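Local structure of probable ABC transporter phosphite binding protein PhnD1 (Prochlorococcus marinus str. MIT 9301, 5LQ5) at residues A[11-14]-A[18-21]; A[94-97]-A[101-104]; A[178-183]-A[189-194]. The protein binds inorganic phosphite strongly, and methylphosphonate and phosphate only very weakly, probably as the solute-binding component of an ABC transporter. One frame throughout, in Å; residues are numbered along the deposited sequence.

Interaction 1: A[11-14]-A[18-21]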
loop_
_atom_site.group_PDB
_atom_site.type_symbol
_atom_site.label_atom_id
_atom_site.label_comp_id
_atom_site.label_asym_id
_atom_site.label_seq_id
_atom_site.Cartn_x
_atom_site.Cartn_y
_atom_site.Cartn_z
ATOM N N ILE A 11 -1.788 -6.732 -0.512
ATOM C CA ILE A 11 -2.085 -6.001 -1.733
ATOM C C ILE A 11 -0.841 -6.029 -2.647
ATOM O O ILE A 11 0.293 -5.854 -2.158
ATOM C CB ILE A 11 -2.577 -4.560 -1.499
ATOM C CG1 ILE A 11 -1.610 -3.764 -0.610
ATOM C CG2 ILE A 11 -4.011 -4.579 -0.915
ATOM C CD1 ILE A 11 -1.862 -2.282 -0.660
ATOM N N PRO A 12 -1.022 -6.235 -3.959
ATOM C CA PRO A 12 0.113 -6.337 -4.885
ATOM C C PRO A 12 0.574 -4.958 -5.365
ATOM O O PRO A 12 0.366 -4.556 -6.509
ATOM C CB PRO A 12 -0.451 -7.182 -6.016
ATOM C CG PRO A 12 -1.925 -6.867 -6.027
ATOM C CD PRO A 12 -2.293 -6.635 -4.590
ATOM N N ASP A 13 1.210 -4.241 -4.437
ATOM C CA ASP A 13 1.545 -2.809 -4.590
ATOM C C ASP A 13 2.909 -2.578 -5.236
ATOM O O ASP A 13 3.286 -1.451 -5.523
ATOM C CB ASP A 13 1.419 -2.066 -3.258
ATOM C CG ASP A 13 2.529 -2.419 -2.252
ATOM O OD1 ASP A 13 3.147 -3.498 -2.360
ATOM O OD2 ASP A 13 2.789 -1.594 -1.370
ATOM N N GLN A 14 3.632 -3.686 -5.418
ATOM C CA GLN A 14 4.978 -3.721 -5.993
ATOM C C GLN A 14 5.112 -4.977 -6.861
ATOM O O GLN A 14 4.258 -5.840 -6.829
ATOM C CB GLN A 14 6.029 -3.709 -4.855
ATOM C CG GLN A 14 6.042 -2.370 -4.133
ATOM C CD GLN A 14 6.799 -2.448 -2.842
ATOM O OE1 GLN A 14 6.235 -2.637 -1.767
ATOM N NE2 GLN A 14 8.056 -2.297 -2.941
ATOM N N VAL A 18 9.567 -8.759 -5.364
ATOM C CA VAL A 18 9.683 -8.056 -4.079
ATOM C C VAL A 18 8.698 -8.658 -3.075
ATOM O O VAL A 18 9.027 -8.912 -1.925
ATOM C CB VAL A 18 9.423 -6.529 -4.247
ATOM C CG1 VAL A 18 9.362 -5.815 -2.894
ATOM C CG2 VAL A 18 10.495 -5.911 -5.143
ATOM N N LEU A 19 7.465 -8.852 -3.512
ATOM C CA LEU A 19 6.410 -9.368 -2.627
ATOM C C LEU A 19 6.720 -10.773 -2.159
ATOM O O LEU A 19 6.600 -11.081 -0.969
ATOM C CB LEU A 19 5.037 -9.374 -3.318
ATOM C CG LEU A 19 4.524 -8.036 -3.832
ATOM C CD1 LEU A 19 3.260 -8.278 -4.651
ATOM C CD2 LEU A 19 4.287 -7.052 -2.732
ATOM N N ASP A 20 7.120 -11.623 -3.105
ATOM C CA ASP A 20 7.483 -13.010 -2.768
ATOM C C ASP A 20 8.569 -13.035 -1.693
ATOM O O ASP A 20 8.471 -13.741 -0.687
ATOM C CB ASP A 20 8.040 -13.725 -3.992
ATOM C CG ASP A 20 6.977 -14.183 -4.967
ATOM O OD1 ASP A 20 5.780 -14.187 -4.640
ATOM O OD2 ASP A 20 7.368 -14.563 -6.099
ATOM N N LYS A 21 9.619 -12.255 -1.906
ATOM C CA LYS A 21 10.755 -12.248 -0.960
ATOM C C LYS A 21 10.332 -11.816 0.452
ATOM O O LYS A 21 10.624 -12.506 1.436
ATOM C CB LYS A 21 11.896 -11.357 -1.462
ATOM C CG LYS A 21 13.226 -11.663 -0.788
ATOM C CD LYS A 21 14.304 -10.681 -1.200
ATOM C CE LYS A 21 15.529 -10.873 -0.316
ATOM N NZ LYS A 21 16.603 -9.888 -0.595
#
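Leu19, in the first turns of helix 16-34, lays one methyl, CD1, on the backbone of Pro12 and Gln14 in the preceding loop and turns the other, CD2, to the carboxylate of Asp13. This is the tight part of the contact: CD1 of Leu19 lies 3.4 Å from O of Gln14 and 3.7 Å from CA of Pro12. CD2 of Leu19 comes 3.8 Å from OD1 of Asp13. CG of Leu19 stands anti to its own carbonyl carbon (chi1 -58°), which sends the methyls toward Pro12, Asp13 and Gln14, and the residue is buried. The loop bends in an inverse gamma turn centred on Pro12, closed by a weak bond from N of Asp13 to O of Ile11.

Val18 and Gln14 form the looser side. Both are partly exposed, their CA atoms are 6.7 Å apart, and the Gln14 side chain passes obliquely by CG1 of Val18.

Beyond the contact, Ile11 touches the bound phosphite. No hydrogen bond joins the two segments, so their fit rests on van der Waals packing of the leucine methyls, in part against oxygen atoms, whereas the firm polar partner of Asp13 OD2, the hydroxyl of Tyr206, belongs to the phosphite pocket; OD1 has a long, weak ion pair with Arg22.

Interaction 2: A[94-97]-A[101-104]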
loop_
_atom_site.group_PDB
_atom_site.type_symbol
_atom_site.label_atom_id
_atom_site.label_comp_id
_atom_site.label_asym_id
_atom_site.label_seq_id
_atom_site.Cartn_x
_atom_site.Cartn_y
_atom_site.Cartn_z
ATOM N N PHE A 94 4.249 12.861 -6.443
ATOM C CA PHE A 94 4.003 13.054 -7.846
ATOM C C PHE A 94 5.343 13.107 -8.559
ATOM O O PHE A 94 6.250 13.825 -8.125
ATOM C CB PHE A 94 3.220 14.329 -8.107
ATOM C CG PHE A 94 1.757 14.256 -7.706
ATOM C CD1 PHE A 94 0.760 14.126 -8.648
ATOM C CD2 PHE A 94 1.385 14.341 -6.383
ATOM C CE1 PHE A 94 -0.577 14.105 -8.274
ATOM C CE2 PHE A 94 0.046 14.297 -5.985
ATOM C CZ PHE A 94 -0.942 14.169 -6.933
ATOM N N VAL A 95 5.463 12.365 -9.646
ATOM C CA VAL A 95 6.652 12.319 -10.479
ATOM C C VAL A 95 6.318 12.685 -11.913
ATOM O O VAL A 95 5.179 12.433 -12.392
ATOM C CB VAL A 95 7.372 10.976 -10.428
ATOM C CG1 VAL A 95 7.807 10.637 -9.020
ATOM C CG2 VAL A 95 6.559 9.856 -11.024
ATOM N N VAL A 96 7.305 13.270 -12.594
ATOM C CA VAL A 96 7.180 13.653 -13.992
ATOM C C VAL A 96 8.354 13.165 -14.809
ATOM O O VAL A 96 9.463 13.013 -14.295
ATOM C CB VAL A 96 7.006 15.162 -14.197
ATOM C CG1 VAL A 96 5.686 15.642 -13.595
ATOM C CG2 VAL A 96 8.179 15.927 -13.584
ATOM N N ASN A 97 8.086 12.907 -16.087
ATOM C CA ASN A 97 9.108 12.510 -17.039
ATOM C C ASN A 97 9.951 13.771 -17.315
ATOM O O ASN A 97 9.420 14.871 -17.476
ATOM C CB ASN A 97 8.490 11.990 -18.322
ATOM C CG ASN A 97 9.516 11.434 -19.285
ATOM O OD1 ASN A 97 10.271 12.180 -19.885
ATOM N ND2 ASN A 97 9.557 10.119 -19.430
ATOM N N GLU A 101 10.463 18.938 -19.043
ATOM C CA GLU A 101 11.209 20.083 -18.483
ATOM C C GLU A 101 10.331 20.919 -17.554
ATOM O O GLU A 101 10.353 22.140 -17.569
ATOM C CB GLU A 101 11.836 20.924 -19.595
ATOM C CG GLU A 101 13.031 20.200 -20.187
ATOM C CD GLU A 101 13.594 20.827 -21.443
ATOM O OE1 GLU A 101 13.041 21.824 -21.956
ATOM O OE2 GLU A 101 14.611 20.300 -21.930
ATOM N N LEU A 102 9.562 20.223 -16.732
ATOM C CA LEU A 102 8.670 20.875 -15.780
ATOM C C LEU A 102 9.372 20.993 -14.458
ATOM O O LEU A 102 9.860 19.991 -13.918
ATOM C CB LEU A 102 7.393 20.047 -15.546
ATOM C CG LEU A 102 6.017 20.458 -16.049
ATOM C CD1 LEU A 102 5.034 19.523 -15.354
ATOM C CD2 LEU A 102 5.616 21.903 -15.791
ATOM N N ASN A 103 9.396 22.199 -13.914
ATOM C CA ASN A 103 10.010 22.422 -12.606
ATOM C C ASN A 103 9.127 21.892 -11.497
ATOM O O ASN A 103 7.908 21.913 -11.603
ATOM C CB ASN A 103 10.290 23.914 -12.401
ATOM C CG ASN A 103 11.345 24.434 -13.371
ATOM O OD1 ASN A 103 12.322 23.742 -13.671
ATOM N ND2 ASN A 103 11.145 25.643 -13.881
ATOM N N SER A 104 9.771 21.366 -10.457
ATOM C CA SER A 104 9.077 20.924 -9.225
ATOM C C SER A 104 8.335 22.073 -8.578
ATOM O O SER A 104 8.691 23.238 -8.744
ATOM C CB SER A 104 10.012 20.223 -8.230
ATOM O OG SER A 104 11.012 21.084 -7.722
HETATM O O HOH W 1 10.108 17.416 -16.322
#
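The end of strand 92-97, where the chain leaves the five-stranded sheet and doubles back as a loop, is closed by Val96 against Leu102 and by one bridging water. The apolar half is slight: CG1 of Val96 approaches CD1 of Leu102 to 4.3 Å, with Phe197 of the neighbouring strand 194-199 touching both side chains.

The polar half is carried by the backbone. O of Asn97 and N of Glu101 are 4.5 Å apart, too far for a direct bond. A water links O of Asn97 to N of Leu102 instead: it donates to O of Asn97 at 2.9 Å and accepts from N of Leu102, also at 2.9 Å. Glu101 turns the chain there with positive phi and psi (53° and 43°), a left-handed conformation. The start of the loop is set by Asn97, whose OD1 accepts from N of Asn99 as in an Asx turn, while its ND2 bonds to O of Val165.

Strand 92-97 comes first along the chain among the strands of its sheet, yet lies between strands 172-176 and 194-199, antiparallel to both, as does the antiparallel strand in the lobes of type II periplasmic binding proteins.

Interaction 3: A[178-183]-A[189-194]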
loop_
_atom_site.group_PDB
_atom_site.type_symbol
_atom_site.label_atom_id
_atom_site.label_comp_id
_atom_site.label_asym_id
_atom_site.label_seq_id
_atom_site.Cartn_x
_atom_site.Cartn_y
_atom_site.Cartn_z
ATOM N N GLN A 178 7.770 5.917 -0.208
ATOM C CA GLN A 178 8.773 4.882 0.161
ATOM C C GLN A 178 9.221 4.025 -1.031
ATOM O O GLN A 178 10.378 3.707 -1.191
ATOM C CB GLN A 178 8.257 3.972 1.289
ATOM C CG GLN A 178 9.329 3.116 1.930
ATOM C CD GLN A 178 10.328 3.945 2.727
ATOM O OE1 GLN A 178 9.947 4.619 3.674
ATOM N NE2 GLN A 178 11.608 3.900 2.340
ATOM N N VAL A 179 8.274 3.674 -1.886
ATOM C CA VAL A 179 8.569 2.873 -3.064
ATOM C C VAL A 179 9.427 3.693 -4.043
ATOM O O VAL A 179 10.368 3.183 -4.632
ATOM C CB VAL A 179 7.294 2.321 -3.752
ATOM C CG1 VAL A 179 7.621 1.674 -5.088
ATOM C CG2 VAL A 179 6.612 1.278 -2.870
ATOM N N TRP A 180 9.081 4.962 -4.206
ATOM C CA TRP A 180 9.839 5.877 -5.047
ATOM C C TRP A 180 11.302 5.935 -4.569
ATOM O O TRP A 180 12.242 5.735 -5.345
ATOM C CB TRP A 180 9.216 7.259 -5.014
ATOM C CG TRP A 180 10.095 8.369 -5.509
ATOM C CD1 TRP A 180 10.614 9.394 -4.756
ATOM C CD2 TRP A 180 10.553 8.579 -6.853
ATOM N NE1 TRP A 180 11.367 10.229 -5.559
ATOM C CE2 TRP A 180 11.341 9.755 -6.847
ATOM C CE3 TRP A 180 10.370 7.893 -8.064
ATOM C CZ2 TRP A 180 11.958 10.252 -8.010
ATOM C CZ3 TRP A 180 10.993 8.383 -9.217
ATOM C CH2 TRP A 180 11.784 9.557 -9.173
ATOM N N GLU A 181 11.469 6.132 -3.266
ATOM C CA GLU A 181 12.843 6.177 -2.674
ATOM C C GLU A 181 13.621 4.870 -2.804
ATOM O O GLU A 181 14.805 4.889 -3.096
ATOM C CB GLU A 181 12.777 6.639 -1.218
ATOM C CG GLU A 181 12.375 8.101 -1.105
ATOM C CD GLU A 181 12.003 8.538 0.299
ATOM O OE1 GLU A 181 12.165 7.752 1.259
ATOM O OE2 GLU A 181 11.539 9.692 0.439
ATOM N N ASN A 182 12.960 3.741 -2.571
ATOM C CA ASN A 182 13.578 2.402 -2.761
ATOM C C ASN A 182 14.093 2.180 -4.172
ATOM O O ASN A 182 15.147 1.604 -4.377
ATOM C CB ASN A 182 12.600 1.272 -2.430
ATOM C CG ASN A 182 12.304 1.183 -0.966
ATOM O OD1 ASN A 182 12.841 1.943 -0.166
ATOM N ND2 ASN A 182 11.413 0.280 -0.606
ATOM N N ASN A 183 13.315 2.627 -5.142
ATOM C CA ASN A 183 13.683 2.464 -6.562
ATOM C C ASN A 183 14.847 3.379 -6.954
ATOM O O ASN A 183 15.748 2.991 -7.675
ATOM C CB ASN A 183 12.494 2.697 -7.465
ATOM C CG ASN A 183 11.703 1.466 -7.663
ATOM O OD1 ASN A 183 12.055 0.665 -8.494
ATOM N ND2 ASN A 183 10.636 1.288 -6.894
ATOM N N LYS A 189 18.160 2.500 -12.696
ATOM C CA LYS A 189 17.845 2.446 -14.150
ATOM C C LYS A 189 16.327 2.588 -14.438
ATOM O O LYS A 189 15.879 2.994 -15.519
ATOM C CB LYS A 189 18.352 1.144 -14.758
ATOM C CG LYS A 189 17.599 0.734 -16.011
ATOM C CD LYS A 189 18.151 -0.519 -16.641
ATOM C CE LYS A 189 17.399 -1.749 -16.175
ATOM N NZ LYS A 189 17.698 -2.879 -17.086
ATOM N N ARG A 190 15.536 2.234 -13.445
ATOM C CA ARG A 190 14.085 2.326 -13.571
ATOM C C ARG A 190 13.556 3.724 -13.390
ATOM O O ARG A 190 12.369 3.977 -13.614
ATOM C CB ARG A 190 13.443 1.416 -12.558
ATOM C CG ARG A 190 13.597 -0.032 -12.954
ATOM C CD ARG A 190 13.099 -0.825 -11.803
ATOM N NE ARG A 190 13.134 -2.249 -11.997
ATOM C CZ ARG A 190 12.611 -3.086 -11.106
ATOM N NH1 ARG A 190 12.062 -2.607 -9.988
ATOM N NH2 ARG A 190 12.640 -4.384 -11.318
ATOM N N THR A 191 14.414 4.610 -12.922
ATOM C CA THR A 191 14.029 5.974 -12.585
ATOM C C THR A 191 14.827 7.025 -13.329
ATOM O O THR A 191 14.695 8.201 -13.050
ATOM C CB THR A 191 14.109 6.191 -11.069
ATOM O OG1 THR A 191 15.451 5.958 -10.623
ATOM C CG2 THR A 191 13.133 5.223 -10.329
ATOM N N SER A 192 15.636 6.561 -14.306
ATOM C CA SER A 192 16.545 7.415 -15.103
ATOM C C SER A 192 15.895 8.611 -15.761
ATOM O O SER A 192 16.506 9.655 -15.910
ATOM C CB SER A 192 17.262 6.594 -16.211
ATOM O OG SER A 192 18.034 5.568 -15.637
ATOM N N ASN A 193 14.639 8.460 -16.168
ATOM C CA ASN A 193 13.936 9.540 -16.898
ATOM C C ASN A 193 12.918 10.278 -16.073
ATOM O O ASN A 193 12.149 11.071 -16.616
ATOM C CB ASN A 193 13.258 9.013 -18.141
ATOM C CG ASN A 193 14.178 8.224 -19.021
ATOM O OD1 ASN A 193 13.890 7.076 -19.394
ATOM N ND2 ASN A 193 15.286 8.817 -19.368
ATOM N N LEU A 194 12.977 10.070 -14.757
ATOM C CA LEU A 194 12.041 10.667 -13.797
ATOM C C LEU A 194 12.609 11.663 -12.840
ATOM O O LEU A 194 13.729 11.505 -12.327
ATOM C CB LEU A 194 11.421 9.584 -12.904
ATOM C CG LEU A 194 10.566 8.578 -13.625
ATOM C CD1 LEU A 194 9.931 7.610 -12.635
ATOM C CD2 LEU A 194 9.505 9.289 -14.445
#
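Trp180 and Leu194 meet at the six-membered end of the indole: CZ3 of Trp180 lies 3.7 Å from CD1 of Leu194, which sits at the ring edge near its plane, and CH2 of Trp180 is equally close to CB of Leu194. The indole reaches the loop because CG of Trp180 stands anti to the backbone N (chi1 163°). Thr191 adds its methyl, CG2, 4.0 Å from CZ3 of Trp180 and 3.9 Å from CB of Asn183, so it fits between the two helix residues. On the partly exposed side, NH1 of Arg190 comes 3.6 Å from OD1 of Asn183, which lies at the guanidinium edge and in its plane; amide and guanidinium are turned 33° apart.

The next shell holds the Asn183 amide and the loop turn. ND2 of Asn183 donates to O of Val179 (3.0 Å, 163° at the hydrogen) from above the carbonyl plane, while N of Asn183 reaches the same oxygen from the opposite face. The amide also donates to OD1 of Asp159 in helix 158-167. With an alanine here, the carbonyl of Val179 would probably lose its side-chain donor and be left with the backbone N of the same residue, and Asp159 would lose its amide partner. On the loop side, a type I turn from Thr191 to Leu194 is closed by N of Leu194 on O of Thr191, and OG1 of Thr191 is hydrogen-bonded to O of Pro188.

ND2 of Asn183 and OG1 of Thr191 thus spend their bonds within the segment or on outside residues, and the helix and loop are joined mainly by apolar packing without a hydrogen bond between them.

Overall arrangement
From the N terminus, interaction 1 closes the short loop between strand 5-10 of the six-stranded sheet and helix 16-34. Interaction 2 then closes the turn leaving strand 92-97 of the five-stranded sheet, and interaction 3 the link from helix 177-186 into strand 194-199. The three follow in series, none nesting or crossing. Interactions 2 and 3 share the second sheet: Val95 packs on Trp180, and Leu194 on the backbone of Val96 and Asn97. Interactions 1 and 2 do not touch, their nearest atoms about 13 Å apart. Gln14 meets Val179, however, so interactions 1 and 3 join elements of the two lobes, consistent with a closed, phosphite-bound form.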